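Local coordinates for acetyl-CoA acetyltransferase A (Ascaris suum, PDB 6BJA), which probably transfers acetyl groups between coenzyme A thioesters as a thiolase of lipid metabolism, at residues A253-G259 with A350-P356. Residues are numbered along the deposited sequence; the frame is centred on the assembly and turned at random.
Sequences ASTINDG and AVALGHP. With COA (coenzyme A), chain C.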
# COMPACT_ATOMS: atom_id res chain seq x y z
N ALA A 253 -19.57 21.39 12.10
CA ALA A 253 -19.48 19.95 12.41
C ALA A 253 -18.33 19.74 13.34
O ALA A 253 -17.38 20.50 13.30
CB ALA A 253 -19.27 19.13 11.17
N SER A 254 -18.37 18.69 14.14
CA SER A 254 -17.21 18.35 14.94
C SER A 254 -16.06 17.89 14.04
O SER A 254 -16.23 17.58 12.87
CB SER A 254 -17.53 17.29 15.99
OG SER A 254 -17.90 16.07 15.40
N THR A 255 -14.88 17.90 14.64
CA THR A 255 -13.63 17.60 13.97
C THR A 255 -13.16 16.20 14.37
O THR A 255 -13.81 15.54 15.17
CB THR A 255 -12.55 18.64 14.38
OG1 THR A 255 -12.56 18.79 15.80
CG2 THR A 255 -12.85 19.98 13.75
N ILE A 256 -12.06 15.76 13.78
CA ILE A 256 -11.43 14.50 14.21
C ILE A 256 -10.26 14.83 15.15
O ILE A 256 -9.55 15.83 14.99
CB ILE A 256 -11.01 13.62 13.01
CG1 ILE A 256 -9.90 14.23 12.17
CG2 ILE A 256 -12.24 13.33 12.11
CD1 ILE A 256 -9.45 13.28 11.03
N ASN A 257 -10.11 14.00 16.18
CA ASN A 257 -9.31 14.36 17.34
C ASN A 257 -8.75 13.16 18.09
O ASN A 257 -9.20 12.02 17.90
CB ASN A 257 -10.15 15.19 18.31
CG ASN A 257 -10.59 16.52 17.71
OD1 ASN A 257 -11.66 16.63 17.12
ND2 ASN A 257 -9.74 17.53 17.85
N ASP A 258 -7.77 13.44 18.95
CA ASP A 258 -7.15 12.46 19.84
C ASP A 258 -7.47 12.81 21.31
O ASP A 258 -7.38 13.97 21.70
CB ASP A 258 -5.62 12.42 19.69
CG ASP A 258 -5.15 12.12 18.27
OD1 ASP A 258 -5.89 11.49 17.51
OD2 ASP A 258 -4.00 12.52 17.94
N GLY A 259 -7.80 11.81 22.12
CA GLY A 259 -8.06 12.03 23.53
C GLY A 259 -8.59 10.82 24.25
O GLY A 259 -8.95 9.82 23.62
N ALA A 350 -18.38 19.37 21.68
CA ALA A 350 -17.43 18.81 20.75
C ALA A 350 -17.19 19.60 19.46
O ALA A 350 -16.15 19.42 18.82
CB ALA A 350 -17.87 17.39 20.39
N VAL A 351 -18.10 20.48 19.06
CA VAL A 351 -17.83 21.28 17.88
C VAL A 351 -16.62 22.20 18.12
O VAL A 351 -15.85 22.48 17.19
CB VAL A 351 -19.07 22.08 17.48
CG1 VAL A 351 -18.74 23.18 16.48
CG2 VAL A 351 -20.07 21.14 16.85
N ALA A 352 -16.44 22.62 19.37
CA ALA A 352 -15.31 23.44 19.76
C ALA A 352 -14.20 22.64 20.43
O ALA A 352 -13.04 23.02 20.35
CB ALA A 352 -15.77 24.54 20.70
N LEU A 353 -14.55 21.56 21.13
CA LEU A 353 -13.56 20.85 21.95
C LEU A 353 -12.95 19.65 21.22
O LEU A 353 -11.88 19.19 21.61
CB LEU A 353 -14.19 20.35 23.26
CG LEU A 353 -14.74 21.43 24.20
CD1 LEU A 353 -15.48 20.84 25.41
CD2 LEU A 353 -13.62 22.31 24.69
N GLY A 354 -13.61 19.16 20.19
CA GLY A 354 -13.13 18.00 19.44
C GLY A 354 -13.87 16.74 19.82
O GLY A 354 -14.54 16.68 20.84
N HIS A 355 -13.76 15.72 18.97
CA HIS A 355 -14.59 14.53 19.11
C HIS A 355 -13.77 13.26 18.84
O HIS A 355 -13.92 12.66 17.78
CB HIS A 355 -15.78 14.63 18.16
CG HIS A 355 -16.78 13.51 18.27
ND1 HIS A 355 -16.82 12.61 19.30
CD2 HIS A 355 -17.76 13.14 17.41
CE1 HIS A 355 -17.81 11.75 19.10
NE2 HIS A 355 -18.39 12.06 17.96
N PRO A 356 -12.92 12.86 19.80
CA PRO A 356 -12.24 11.57 19.69
C PRO A 356 -13.28 10.47 19.91
O PRO A 356 -13.67 10.25 21.05
CB PRO A 356 -11.19 11.61 20.79
CG PRO A 356 -11.38 12.89 21.49
CD PRO A 356 -12.68 13.46 21.12
N1A COA C . -13.75 28.13 11.60
C2A COA C . -13.49 28.66 10.39
N3A COA C . -13.10 27.93 9.33
C4A COA C . -12.96 26.59 9.42
C5A COA C . -13.23 25.93 10.71
C6A COA C . -13.65 26.80 11.83
N6A COA C . -13.93 26.30 13.05
N7A COA C . -13.01 24.62 10.51
C8A COA C . -12.63 24.45 9.22
N9A COA C . -12.60 25.64 8.57
C1B COA C . -12.23 25.92 7.15
C2B COA C . -10.74 25.68 6.98
O2B COA C . -10.00 26.90 7.04
C3B COA C . -10.59 25.04 5.61
O3B COA C . -9.91 25.97 4.75
P3B COA C . -10.49 26.66 3.42
O7A COA C . -11.85 27.23 3.73
O8A COA C . -9.55 27.77 3.03
O9A COA C . -10.59 25.64 2.32
C4B COA C . -11.99 24.58 5.23
O4B COA C . -12.91 25.07 6.22
C5B COA C . -12.07 23.07 5.27
O5B COA C . -11.86 22.70 6.63
P1A COA C . -10.69 21.70 7.11
O1A COA C . -9.33 22.07 6.56
O2A COA C . -10.63 21.65 8.62
O3A COA C . -11.05 20.25 6.54
P2A COA C . -9.89 19.15 6.41
O4A COA C . -8.89 19.57 5.36
O5A COA C . -9.21 18.91 7.75
O6A COA C . -10.69 17.84 5.96
CBP COA C . -11.63 16.10 7.25
CCP COA C . -11.85 17.49 6.70
CDP COA C . -11.42 15.18 6.07
CEP COA C . -10.36 16.01 8.09
CAP COA C . -12.91 15.61 7.96
OAP COA C . -12.76 14.21 8.23
C9P COA C . -13.24 16.37 9.22
O9P COA C . -12.41 17.08 9.78
N8P COA C . -14.46 16.26 9.76
C7P COA C . -15.55 15.48 9.22
C6P COA C . -16.85 15.89 9.88
C5P COA C . -17.33 14.75 10.73
O5P COA C . -18.15 13.94 10.30
N4P COA C . -16.78 14.65 11.93
C3P COA C . -17.09 13.53 12.80
C2P COA C . -18.16 13.81 13.82
S1P COA C . -19.33 12.43 13.88
O HOH W 1 -14.61 12.80 15.08
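Residues 253-257 run past the short helix 350-353 and the loop that leaves it, the CA of Ser254 lying 4.2 Å from that of Val351 and the CA of Asn257 4.7 Å from that of Pro356. Asn257 carries the polar link. Its OD1 accepts the backbone N-H of His355 at 2.9 Å, from above the carbonyl plane, and takes the Thr255 OG1 hydroxyl on an in-plane lone pair at 2.7 Å. With ND2 bonded to Ala22 O, the whole amide is fixed in its rotation. Gly354, with positive phi after the helix, brings its CA to 3.1 Å from Asn257 OD1, so backbone and amide pack directly against each other. Where the chain enters the strand that runs on to residue 267, Pro356 lays CB and CG along the backbone from Asn257 to Gly259, with CB 3.6 Å from Gly259 N. Here the N-terminal and C-terminal thiolase regions meet at the active site: His355, the predicted proton acceptor, belongs to the GHP sequence characteristic of thiolases. Its CG stands anti to the backbone N (chi1 -176°), which carries the ring to Ser254, whose OG lies at the ring edge, 3.6 Å from CD2. The hydroxyl's hydrogen bond is with Ala325 O, and His355 ND1 is hydrogen-bonded to Ser360 OG. Coenzyme A threads alongside, its pantetheine N4P donating to Ser254 O at 3.1 Å, while one water donates to both Thr255 O and His355 O.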